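Local coordinates for protein extracellular ligand-binding receptor (Verminephrobacter eiseniae, PDB 4M88) that probably binds an amino acid or similar small solute outside the cytoplasmic membrane as the substrate-binding component of an ABC transporter, at residues P97-N102 against A317-M322; R296-A301 against A313-T318; M322-I325 against F330-D333. All blocks are in the same frame, centred on the assembly; numbering follows the deposited sequence.

Contact 1 of 3, residues P97-N102 against A317-M322; sequences PVVVVN and ATLSTM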
ATOM      1  N   PRO A  97      -9.114  -6.024  21.932  1.00 17.70           N
ATOM      2  CA  PRO A  97      -7.967  -5.273  22.457  1.00 17.09           C
ATOM      3  C   PRO A  97      -6.752  -5.394  21.541  1.00 17.25           C
ATOM      4  O   PRO A  97      -5.793  -6.118  21.826  1.00 16.79           O
ATOM      5  CB  PRO A  97      -7.690  -5.947  23.805  1.00 23.73           C
ATOM      6  CG  PRO A  97      -8.197  -7.366  23.632  1.00 19.15           C
ATOM      7  CD  PRO A  97      -9.409  -7.227  22.737  1.00 15.24           C
ATOM      8  N   VAL A  98      -6.794  -4.674  20.431  1.00 14.19           N
ATOM      9  CA  VAL A  98      -5.721  -4.758  19.455  1.00 17.08           C
ATOM     10  C   VAL A  98      -5.670  -3.450  18.683  1.00 17.17           C
ATOM     11  O   VAL A  98      -6.635  -2.691  18.670  1.00 15.58           O
ATOM     12  CB  VAL A  98      -5.958  -5.943  18.494  1.00 14.09           C
ATOM     13  CG1 VAL A  98      -7.071  -5.620  17.494  1.00 13.46           C
ATOM     14  CG2 VAL A  98      -4.666  -6.321  17.757  1.00 13.52           C
ATOM     15  N   VAL A  99      -4.532  -3.163  18.065  1.00 11.94           N
ATOM     16  CA  VAL A  99      -4.470  -2.062  17.127  1.00 11.81           C
ATOM     17  C   VAL A  99      -4.065  -2.651  15.785  1.00 12.43           C
ATOM     18  O   VAL A  99      -3.326  -3.654  15.729  1.00 15.39           O
ATOM     19  CB  VAL A  99      -3.475  -0.990  17.582  1.00 24.51           C
ATOM     20  CG1 VAL A  99      -2.158  -1.583  17.744  1.00 24.43           C
ATOM     21  CG2 VAL A  99      -3.369   0.085  16.574  1.00 26.62           C
ATOM     22  N   VAL A 100      -4.592  -2.078  14.710  1.00 11.45           N
ATOM     23  CA  VAL A 100      -4.236  -2.531  13.370  1.00 11.29           C
ATOM     24  C   VAL A 100      -3.378  -1.442  12.760  1.00 11.25           C
ATOM     25  O   VAL A 100      -3.791  -0.288  12.698  1.00 11.28           O
ATOM     26  CB  VAL A 100      -5.471  -2.758  12.478  1.00 11.27           C
ATOM     27  CG1 VAL A 100      -5.030  -3.250  11.103  1.00 11.19           C
ATOM     28  CG2 VAL A 100      -6.417  -3.775  13.110  1.00 12.14           C
ATOM     29  N   VAL A 101      -2.166  -1.796  12.359  1.00 11.82           N
ATOM     30  CA  VAL A 101      -1.213  -0.795  11.897  1.00 12.37           C
ATOM     31  C   VAL A 101      -0.986  -0.977  10.413  1.00 13.94           C
ATOM     32  O   VAL A 101      -0.407  -1.980   9.975  1.00 16.65           O
ATOM     33  CB  VAL A 101       0.114  -0.850  12.670  1.00 11.78           C
ATOM     34  CG1 VAL A 101       1.118   0.140  12.087  1.00 18.95           C
ATOM     35  CG2 VAL A 101      -0.127  -0.552  14.145  1.00 16.46           C
ATOM     36  N   ASN A 102      -1.480   0.006   9.666  1.00 12.32           N
ATOM     37  CA  ASN A 102      -1.484   0.023   8.204  1.00 12.54           C
ATOM     38  C   ASN A 102      -2.545  -0.896   7.606  1.00 17.77           C
ATOM     39  O   ASN A 102      -3.000  -1.858   8.241  1.00 19.36           O
ATOM     40  CB  ASN A 102      -0.102  -0.258   7.602  1.00 13.17           C
ATOM     41  CG  ASN A 102       0.066   0.374   6.224  1.00 19.29           C
ATOM     42  OD1 ASN A 102      -0.330   1.528   6.010  1.00 12.53           O
ATOM     43  ND2 ASN A 102       0.622  -0.382   5.279  1.00 20.87           N
ATOM     44  N   ALA A 317      -2.440   4.241  22.925  1.00 14.95           N
ATOM     45  CA  ALA A 317      -2.297   5.494  23.656  1.00 14.89           C
ATOM     46  C   ALA A 317      -1.072   6.227  23.135  1.00 15.86           C
ATOM     47  O   ALA A 317      -1.096   7.445  22.953  1.00 18.82           O
ATOM     48  CB  ALA A 317      -2.162   5.224  25.166  1.00 14.57           C
ATOM     49  N   THR A 318      -0.000   5.482  22.886  1.00 12.41           N
ATOM     50  CA  THR A 318       1.253   6.106  22.465  1.00 12.52           C
ATOM     51  C   THR A 318       1.206   6.613  21.021  1.00 13.17           C
ATOM     52  O   THR A 318       1.602   7.741  20.758  1.00 14.67           O
ATOM     53  CB  THR A 318       2.436   5.149  22.655  1.00 15.46           C
ATOM     54  OG1 THR A 318       2.569   4.853  24.055  1.00 17.06           O
ATOM     55  CG2 THR A 318       3.712   5.787  22.147  1.00 14.70           C
ATOM     56  N   LEU A 319       0.722   5.767  20.094  1.00 15.04           N
ATOM     57  CA  LEU A 319       0.563   6.182  18.700  1.00 15.85           C
ATOM     58  C   LEU A 319      -0.165   7.523  18.602  1.00 16.74           C
ATOM     59  O   LEU A 319       0.259   8.424  17.878  1.00 16.58           O
ATOM     60  CB  LEU A 319      -0.205   5.120  17.907  1.00 15.92           C
ATOM     61  CG  LEU A 319       0.543   3.806  17.641  1.00 17.52           C
ATOM     62  CD1 LEU A 319      -0.394   2.774  17.047  1.00 18.10           C
ATOM     63  CD2 LEU A 319       1.723   4.040  16.718  1.00 16.97           C
ATOM     64  N   SER A 320      -1.231   7.692  19.376  1.00 16.67           N
ATOM     65  CA  SER A 320      -2.081   8.868  19.270  1.00 17.99           C
ATOM     66  C   SER A 320      -1.565  10.094  20.006  1.00 21.87           C
ATOM     67  O   SER A 320      -2.078  11.186  19.792  1.00 23.43           O
ATOM     68  CB  SER A 320      -3.499   8.550  19.756  1.00 25.66           C
ATOM     69  OG  SER A 320      -4.108   7.581  18.927  1.00 27.91           O
ATOM     70  N   THR A 321      -0.569   9.928  20.876  1.00 14.99           N
ATOM     71  CA  THR A 321      -0.122  11.043  21.704  1.00 16.02           C
ATOM     72  C   THR A 321       1.369  11.368  21.606  1.00 21.60           C
ATOM     73  O   THR A 321       1.821  12.337  22.213  1.00 21.64           O
ATOM     74  CB  THR A 321      -0.497  10.842  23.205  1.00 20.90           C
ATOM     75  OG1 THR A 321       0.180   9.692  23.733  1.00 18.77           O
ATOM     76  CG2 THR A 321      -1.992  10.653  23.364  1.00 19.13           C
HETATM   77  N   MSE A 322       2.126  10.578  20.850  1.00 16.91           N
HETATM   78  CA  MSE A 322       3.573  10.801  20.754  1.00 21.59           C
HETATM   79  C   MSE A 322       3.932  11.964  19.833  1.00 24.59           C
HETATM   80  O   MSE A 322       5.081  12.401  19.798  1.00 25.80           O
HETATM   81  CB  MSE A 322       4.299   9.534  20.290  1.00 16.95           C
HETATM   82  CG  MSE A 322       3.949   9.086  18.884  1.00 15.64           C
HETATM   83 SE   MSE A 322       4.661   7.292  18.445  0.70 25.25          SE
HETATM   84  CE  MSE A 322       3.939   7.204  16.633  1.00 18.37           C
TER
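Val-99 and Leu-319 meet tip to tip, methyl against methyl, with Val-99 CG2 4.0 Å from Leu-319 CD1. The backbones stay well apart, the CA atoms of Val-99 and Leu-319 being 9.8 Å from each other, and the leucine does most of the bridging. Its CG lies opposite the carbonyl carbon (chi1 -70°), and its chain runs on extended (chi2 171°), which carries CD1 straight off the helix toward the strand. Val-99 answers with CG2, the branch trans to its own nitrogen; its other methyl, CG1, is tucked between the backbone N and carbonyl carbon and reaches the neighbouring Leu-315. Two residues further along the strand, Val-101 offers CG2 to the same leucine methyl, a looser approach of 4.4 Å between Val-101 CG2 and Leu-319 CD1. This is helix-on-sheet packing in a type I periplasmic binding protein lobe: strand 99-101 belongs to a five-stranded parallel sheet, and helix 312-321 lies over one of its faces. Val-100 points to the other face and touches Leu-93. Phe-119 on the adjoining strand and Thr-297 on helix 286-303 also press on Leu-319, which is buried. Near the end of the helix that carries Leu-319, Thr-321 OG1 donates to Ala-317 O (2.7 Å).

Contact 2 of 3, residues R296-A301 against A313-T318; sequences RTVGEA and ANLAAT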
ATOM      1  N   ARG A 296       8.061  -1.254  11.967  1.00 10.46           N
ATOM      2  CA  ARG A 296       8.914  -0.322  12.685  1.00 11.31           C
ATOM      3  C   ARG A 296       8.122   0.768  13.419  1.00 13.65           C
ATOM      4  O   ARG A 296       8.541   1.254  14.466  1.00 12.99           O
ATOM      5  CB  ARG A 296       9.941   0.314  11.752  1.00  9.89           C
ATOM      6  CG  ARG A 296      10.914   1.205  12.496  1.00 15.40           C
ATOM      7  CD  ARG A 296      12.184   1.444  11.703  1.00 16.56           C
ATOM      8  NE  ARG A 296      13.022   2.427  12.372  1.00 18.55           N
ATOM      9  CZ  ARG A 296      14.144   2.915  11.857  1.00 21.46           C
ATOM     10  NH1 ARG A 296      14.557   2.492  10.665  1.00 18.40           N
ATOM     11  NH2 ARG A 296      14.839   3.827  12.532  1.00 22.97           N
ATOM     12  N   THR A 297       6.972   1.146  12.872  1.00 11.37           N
ATOM     13  CA  THR A 297       6.082   2.094  13.550  1.00 12.94           C
ATOM     14  C   THR A 297       5.664   1.555  14.913  1.00 10.93           C
ATOM     15  O   THR A 297       5.691   2.281  15.915  1.00 12.69           O
ATOM     16  CB  THR A 297       4.836   2.329  12.702  1.00 12.47           C
ATOM     17  OG1 THR A 297       5.237   2.999  11.507  1.00 13.19           O
ATOM     18  CG2 THR A 297       3.816   3.182  13.441  1.00 15.82           C
ATOM     19  N   VAL A 298       5.296   0.281  14.953  1.00 11.14           N
ATOM     20  CA  VAL A 298       4.965  -0.353  16.218  1.00 12.38           C
ATOM     21  C   VAL A 298       6.166  -0.347  17.158  1.00 15.37           C
ATOM     22  O   VAL A 298       6.035  -0.009  18.332  1.00 13.98           O
ATOM     23  CB  VAL A 298       4.461  -1.782  16.023  1.00 10.90           C
ATOM     24  CG1 VAL A 298       4.339  -2.476  17.365  1.00 11.16           C
ATOM     25  CG2 VAL A 298       3.115  -1.775  15.303  1.00 15.07           C
ATOM     26  N   GLY A 299       7.332  -0.704  16.628  1.00 15.59           N
ATOM     27  CA  GLY A 299       8.560  -0.716  17.407  1.00 15.33           C
ATOM     28  C   GLY A 299       8.900   0.647  17.972  1.00 15.47           C
ATOM     29  O   GLY A 299       9.227   0.782  19.156  1.00 16.07           O
ATOM     30  N   GLU A 300       8.835   1.677  17.135  1.00 12.81           N
ATOM     31  CA  GLU A 300       9.176   3.017  17.611  1.00 14.46           C
ATOM     32  C   GLU A 300       8.179   3.525  18.652  1.00 17.28           C
ATOM     33  O   GLU A 300       8.563   4.205  19.603  1.00 17.40           O
ATOM     34  CB  GLU A 300       9.325   4.013  16.454  1.00 20.62           C
ATOM     35  CG  GLU A 300      10.415   3.653  15.430  1.00 23.41           C
ATOM     36  CD  GLU A 300      11.838   3.680  15.988  1.00 37.56           C
ATOM     37  OE1 GLU A 300      12.059   4.230  17.093  1.00 38.34           O
ATOM     38  OE2 GLU A 300      12.748   3.154  15.304  1.00 38.41           O
ATOM     39  N   ALA A 301       6.901   3.193  18.492  1.00 14.31           N
ATOM     40  CA  ALA A 301       5.924   3.581  19.504  1.00 13.81           C
ATOM     41  C   ALA A 301       6.216   2.877  20.826  1.00 15.38           C
ATOM     42  O   ALA A 301       6.158   3.491  21.886  1.00 18.92           O
ATOM     43  CB  ALA A 301       4.503   3.257  19.038  1.00 12.36           C
ATOM     44  N   ALA A 313      -3.496  -1.396  24.608  1.00 18.74           N
ATOM     45  CA  ALA A 313      -3.907  -0.087  25.116  1.00 18.05           C
ATOM     46  C   ALA A 313      -2.719   0.882  25.212  1.00 18.53           C
ATOM     47  O   ALA A 313      -2.838   2.050  24.829  1.00 15.73           O
ATOM     48  CB  ALA A 313      -4.599  -0.225  26.447  1.00 19.35           C
ATOM     49  N   ASN A 314      -1.585   0.416  25.728  1.00 12.60           N
ATOM     50  CA  ASN A 314      -0.379   1.250  25.738  1.00 15.92           C
ATOM     51  C   ASN A 314       0.023   1.694  24.338  1.00 14.14           C
ATOM     52  O   ASN A 314       0.366   2.864  24.107  1.00 15.97           O
ATOM     53  CB  ASN A 314       0.813   0.512  26.356  1.00 17.34           C
ATOM     54  CG  ASN A 314       0.650   0.268  27.833  1.00 28.29           C
ATOM     55  OD1 ASN A 314       0.586  -0.883  28.277  1.00 27.21           O
ATOM     56  ND2 ASN A 314       0.603   1.343  28.610  1.00 26.38           N
ATOM     57  N   LEU A 315       0.017   0.748  23.403  1.00 13.02           N
ATOM     58  CA  LEU A 315       0.423   1.048  22.041  1.00 14.52           C
ATOM     59  C   LEU A 315      -0.500   2.095  21.415  1.00 14.99           C
ATOM     60  O   LEU A 315      -0.036   3.099  20.876  1.00 14.61           O
ATOM     61  CB  LEU A 315       0.464  -0.236  21.194  1.00 14.33           C
ATOM     62  CG  LEU A 315       0.758  -0.056  19.703  1.00 13.33           C
ATOM     63  CD1 LEU A 315       2.045   0.721  19.493  1.00 13.20           C
ATOM     64  CD2 LEU A 315       0.883  -1.416  19.061  1.00 12.60           C
ATOM     65  N   ALA A 316      -1.808   1.882  21.512  1.00 14.44           N
ATOM     66  CA  ALA A 316      -2.767   2.841  20.964  1.00 14.04           C
ATOM     67  C   ALA A 316      -2.631   4.220  21.609  1.00 13.99           C
ATOM     68  O   ALA A 316      -2.702   5.238  20.922  1.00 15.68           O
ATOM     69  CB  ALA A 316      -4.192   2.328  21.143  1.00 15.99           C
ATOM     70  N   ALA A 317      -2.440   4.241  22.925  1.00 14.95           N
ATOM     71  CA  ALA A 317      -2.297   5.494  23.656  1.00 14.89           C
ATOM     72  C   ALA A 317      -1.072   6.227  23.135  1.00 15.86           C
ATOM     73  O   ALA A 317      -1.096   7.445  22.953  1.00 18.82           O
ATOM     74  CB  ALA A 317      -2.162   5.224  25.166  1.00 14.57           C
ATOM     75  N   THR A 318      -0.000   5.482  22.886  1.00 12.41           N
ATOM     76  CA  THR A 318       1.253   6.106  22.465  1.00 12.52           C
ATOM     77  C   THR A 318       1.206   6.613  21.021  1.00 13.17           C
ATOM     78  O   THR A 318       1.602   7.741  20.758  1.00 14.67           O
ATOM     79  CB  THR A 318       2.436   5.149  22.655  1.00 15.46           C
ATOM     80  OG1 THR A 318       2.569   4.853  24.055  1.00 17.06           O
ATOM     81  CG2 THR A 318       3.712   5.787  22.147  1.00 14.70           C
TER
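Leu-315 divides its two methyls between two residues of the other helix: CD1 rests 3.6 Å from Ala-301 CB, and CD2 lies 4.0 Å from Val-298 CG1. Its CG is trans to the backbone N (chi1 175°), and chi2 (54°) turns CD1 to Ala-301 and CD2 to Val-298, bringing the end of the side chain nearer to helix 286-303 than its first bond would suggest. With Val-298 the leucine crosses at about a right angle. The CB of Ala-301 is directed toward helix 312-321, and the CA atoms of Ala-301 and Thr-318 are 6.1 Å apart, the nearest pair across the two segments. The two helical segments themselves run almost perpendicular, at 92°, with their axes 10.0 Å apart at closest approach. Such a corner between consecutive helices, joined by a short connection, is here part of the helical layer on one face of the parallel sheet in the type I periplasmic binding protein fold. Val-298 and Leu-315 also touch Ala-74 on strand 74-76, so the helix pair and the sheet share one apolar core. Thr-318 completes the junction with its methyl, CG2 standing 3.4 Å from Ala-301 O and 4.1 Å from Ala-301 CB. Its hydroxyl is turned elsewhere and is hydrogen-bonded to Asn-307 OD1 in the connection between the helices.

Contact 3 of 3, residues M322-I325 against F330-D333; sequences MGEI and FHLD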
HETATM    1  N   MSE A 322       2.126  10.578  20.850  1.00 16.91           N
HETATM    2  CA  MSE A 322       3.573  10.801  20.754  1.00 21.59           C
HETATM    3  C   MSE A 322       3.932  11.964  19.833  1.00 24.59           C
HETATM    4  O   MSE A 322       5.081  12.401  19.798  1.00 25.80           O
HETATM    5  CB  MSE A 322       4.299   9.534  20.290  1.00 16.95           C
HETATM    6  CG  MSE A 322       3.949   9.086  18.884  1.00 15.64           C
HETATM    7 SE   MSE A 322       4.661   7.292  18.445  0.70 25.25          SE
HETATM    8  CE  MSE A 322       3.939   7.204  16.633  1.00 18.37           C
ATOM      9  N   GLY A 323       2.954  12.453  19.080  1.00 19.91           N
ATOM     10  CA  GLY A 323       3.201  13.542  18.151  1.00 19.79           C
ATOM     11  C   GLY A 323       3.969  13.055  16.939  1.00 19.87           C
ATOM     12  O   GLY A 323       3.971  11.857  16.624  1.00 21.28           O
ATOM     13  N   GLU A 324       4.632  13.979  16.253  1.00 17.42           N
ATOM     14  CA  GLU A 324       5.385  13.623  15.054  1.00 23.17           C
ATOM     15  C   GLU A 324       6.648  12.846  15.391  1.00 23.30           C
ATOM     16  O   GLU A 324       7.458  13.282  16.210  1.00 27.30           O
ATOM     17  CB  GLU A 324       5.787  14.874  14.272  1.00 32.86           C
ATOM     18  CG  GLU A 324       4.753  15.365  13.282  1.00 46.08           C
ATOM     19  CD  GLU A 324       5.358  16.173  12.151  1.00 51.30           C
ATOM     20  OE1 GLU A 324       6.518  15.896  11.775  1.00 50.78           O
ATOM     21  OE2 GLU A 324       4.664  17.080  11.643  1.00 54.55           O
ATOM     22  N   ILE A 325       6.830  11.705  14.740  1.00 20.73           N
ATOM     23  CA  ILE A 325       8.083  10.993  14.866  1.00 23.72           C
ATOM     24  C   ILE A 325       8.789  10.981  13.520  1.00 24.11           C
ATOM     25  O   ILE A 325       8.157  11.046  12.458  1.00 22.33           O
ATOM     26  CB  ILE A 325       7.885   9.566  15.390  1.00 22.89           C
ATOM     27  CG1 ILE A 325       7.018   8.762  14.430  1.00 19.57           C
ATOM     28  CG2 ILE A 325       7.281   9.588  16.805  1.00 26.47           C
ATOM     29  CD1 ILE A 325       7.050   7.277  14.713  1.00 21.70           C
ATOM     30  N   PHE A 330      11.538   9.395   7.293  1.00 19.14           N
ATOM     31  CA  PHE A 330      10.128   9.196   6.984  1.00 13.61           C
ATOM     32  C   PHE A 330       9.323   9.595   8.209  1.00 21.57           C
ATOM     33  O   PHE A 330       9.489   9.016   9.291  1.00 18.90           O
ATOM     34  CB  PHE A 330       9.850   7.739   6.602  1.00 13.56           C
ATOM     35  CG  PHE A 330       8.416   7.472   6.223  1.00 15.50           C
ATOM     36  CD1 PHE A 330       7.922   7.896   4.992  1.00 15.81           C
ATOM     37  CD2 PHE A 330       7.566   6.800   7.093  1.00 17.89           C
ATOM     38  CE1 PHE A 330       6.603   7.664   4.638  1.00 16.92           C
ATOM     39  CE2 PHE A 330       6.242   6.556   6.745  1.00 19.53           C
ATOM     40  CZ  PHE A 330       5.761   6.993   5.512  1.00 14.45           C
ATOM     41  N   HIS A 331       8.473  10.604   8.048  1.00 13.66           N
ATOM     42  CA  HIS A 331       7.746  11.174   9.174  1.00 14.00           C
ATOM     43  C   HIS A 331       6.359  10.570   9.275  1.00 13.04           C
ATOM     44  O   HIS A 331       5.731  10.254   8.263  1.00 16.57           O
ATOM     45  CB  HIS A 331       7.604  12.686   9.010  1.00 21.30           C
ATOM     46  CG  HIS A 331       8.907  13.415   8.969  1.00 30.91           C
ATOM     47  ND1 HIS A 331       9.288  14.314   9.941  1.00 37.97           N
ATOM     48  CD2 HIS A 331       9.914  13.391   8.064  1.00 34.32           C
ATOM     49  CE1 HIS A 331      10.477  14.807   9.639  1.00 40.04           C
ATOM     50  NE2 HIS A 331      10.877  14.263   8.506  1.00 34.16           N
ATOM     51  N   LEU A 332       5.887  10.425  10.510  1.00 13.81           N
ATOM     52  CA  LEU A 332       4.537   9.970  10.789  1.00 12.63           C
ATOM     53  C   LEU A 332       3.998  10.778  11.945  1.00 14.85           C
ATOM     54  O   LEU A 332       4.729  11.091  12.889  1.00 16.88           O
ATOM     55  CB  LEU A 332       4.529   8.501  11.210  1.00 14.75           C
ATOM     56  CG  LEU A 332       4.640   7.454  10.110  1.00 19.30           C
ATOM     57  CD1 LEU A 332       4.731   6.085  10.746  1.00 23.54           C
ATOM     58  CD2 LEU A 332       3.431   7.519   9.205  1.00 16.24           C
ATOM     59  N   ASP A 333       2.712  11.096  11.881  1.00 13.15           N
ATOM     60  CA  ASP A 333       2.051  11.826  12.956  1.00 15.69           C
ATOM     61  C   ASP A 333       0.596  11.391  13.011  1.00 14.35           C
ATOM     62  O   ASP A 333      -0.134  11.569  12.035  1.00 15.84           O
ATOM     63  CB  ASP A 333       2.115  13.328  12.683  1.00 15.03           C
ATOM     64  CG  ASP A 333       1.590  14.165  13.847  1.00 25.52           C
ATOM     65  OD1 ASP A 333       1.249  13.591  14.906  1.00 22.75           O
ATOM     66  OD2 ASP A 333       1.534  15.408  13.709  1.00 30.67           O
TER
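Ile-325 and Leu-332 are joined by a reciprocal pair of backbone hydrogen bonds. Ile-325 N donates to Leu-332 O at 2.9 Å, and Leu-332 N returns the bond to Ile-325 O at 3.1 Å; both are close to straight. Two CA-H...O contacts flank them, Glu-324 CA approaching Leu-332 O at 3.4 Å and His-331 CA approaching Ile-325 O at 3.3 Å, so that each carbonyl oxygen is approached by an N-H and a C-H. This is the hydrogen-bonded pair of a small antiparallel beta-hairpin, strands 325-327 and 330-332, which forms a two-stranded sheet of its own. The chain enters it from helix 312-321 through Gly-323, whose positive phi (74°) ends the helical course. Beyond the paired residues, acidic groups lie close. With its CG trans to the backbone N (chi1 -173°), Asp-333 lays its carboxylate beside Gly-323 and Glu-324. Glu-324 and Asp-333 cross at about a right angle, Glu-324 CG packing against Asp-333 OD2 at 3.2 Å, and their carboxylates are inclined by 51°. The nearest charged oxygens, Glu-324 OE2 and Asp-333 OD2, are 4.1 Å apart; this proximity of like charges may raise the proton affinity of one of them slightly. Asp-333 OD1 is held by the hydroxyl of Ser-335, and Glu-324 OE2 makes a weak hydrogen bond to a glycerol, probably from the crystallisation liquor. The extended end of Glu-324 also brings OE1 near the ring of His-331, its carboxylate almost perpendicular to the imidazole, but no hydrogen bond joins them. On the opposite side from Glu-324, Ile-325 and Leu-332 lie side by side and point the same way. Ile-325 CG1 sits 4.1 Å from Leu-332 CB, and the buried leucine continues onto Thr-297 of helix 286-303.

Contacts 1 and 2 have centres about 5 Å apart and form one continuous core: both use helix 312-321, and Leu-319 CD2 lies 3.7 Å from Ala-301 CB. The centre of contact 3 is about 12 Å from the centres of the other two. It shares Met-322, a selenomethionine, with contact 1, and the SE of Met-322 lies over Ala-301 of contact 2. Along the chain segment 97-102, with strand 99-101, comes first; more than 180 residues later follow helix 286-303, helix 312-321 and the hairpin, one after another. The late helices thus return to a sheet built from the early part of the sequence, the discontinuous lobe architecture of type I periplasmic binding proteins, whose two lobes are linked by chain crossovers.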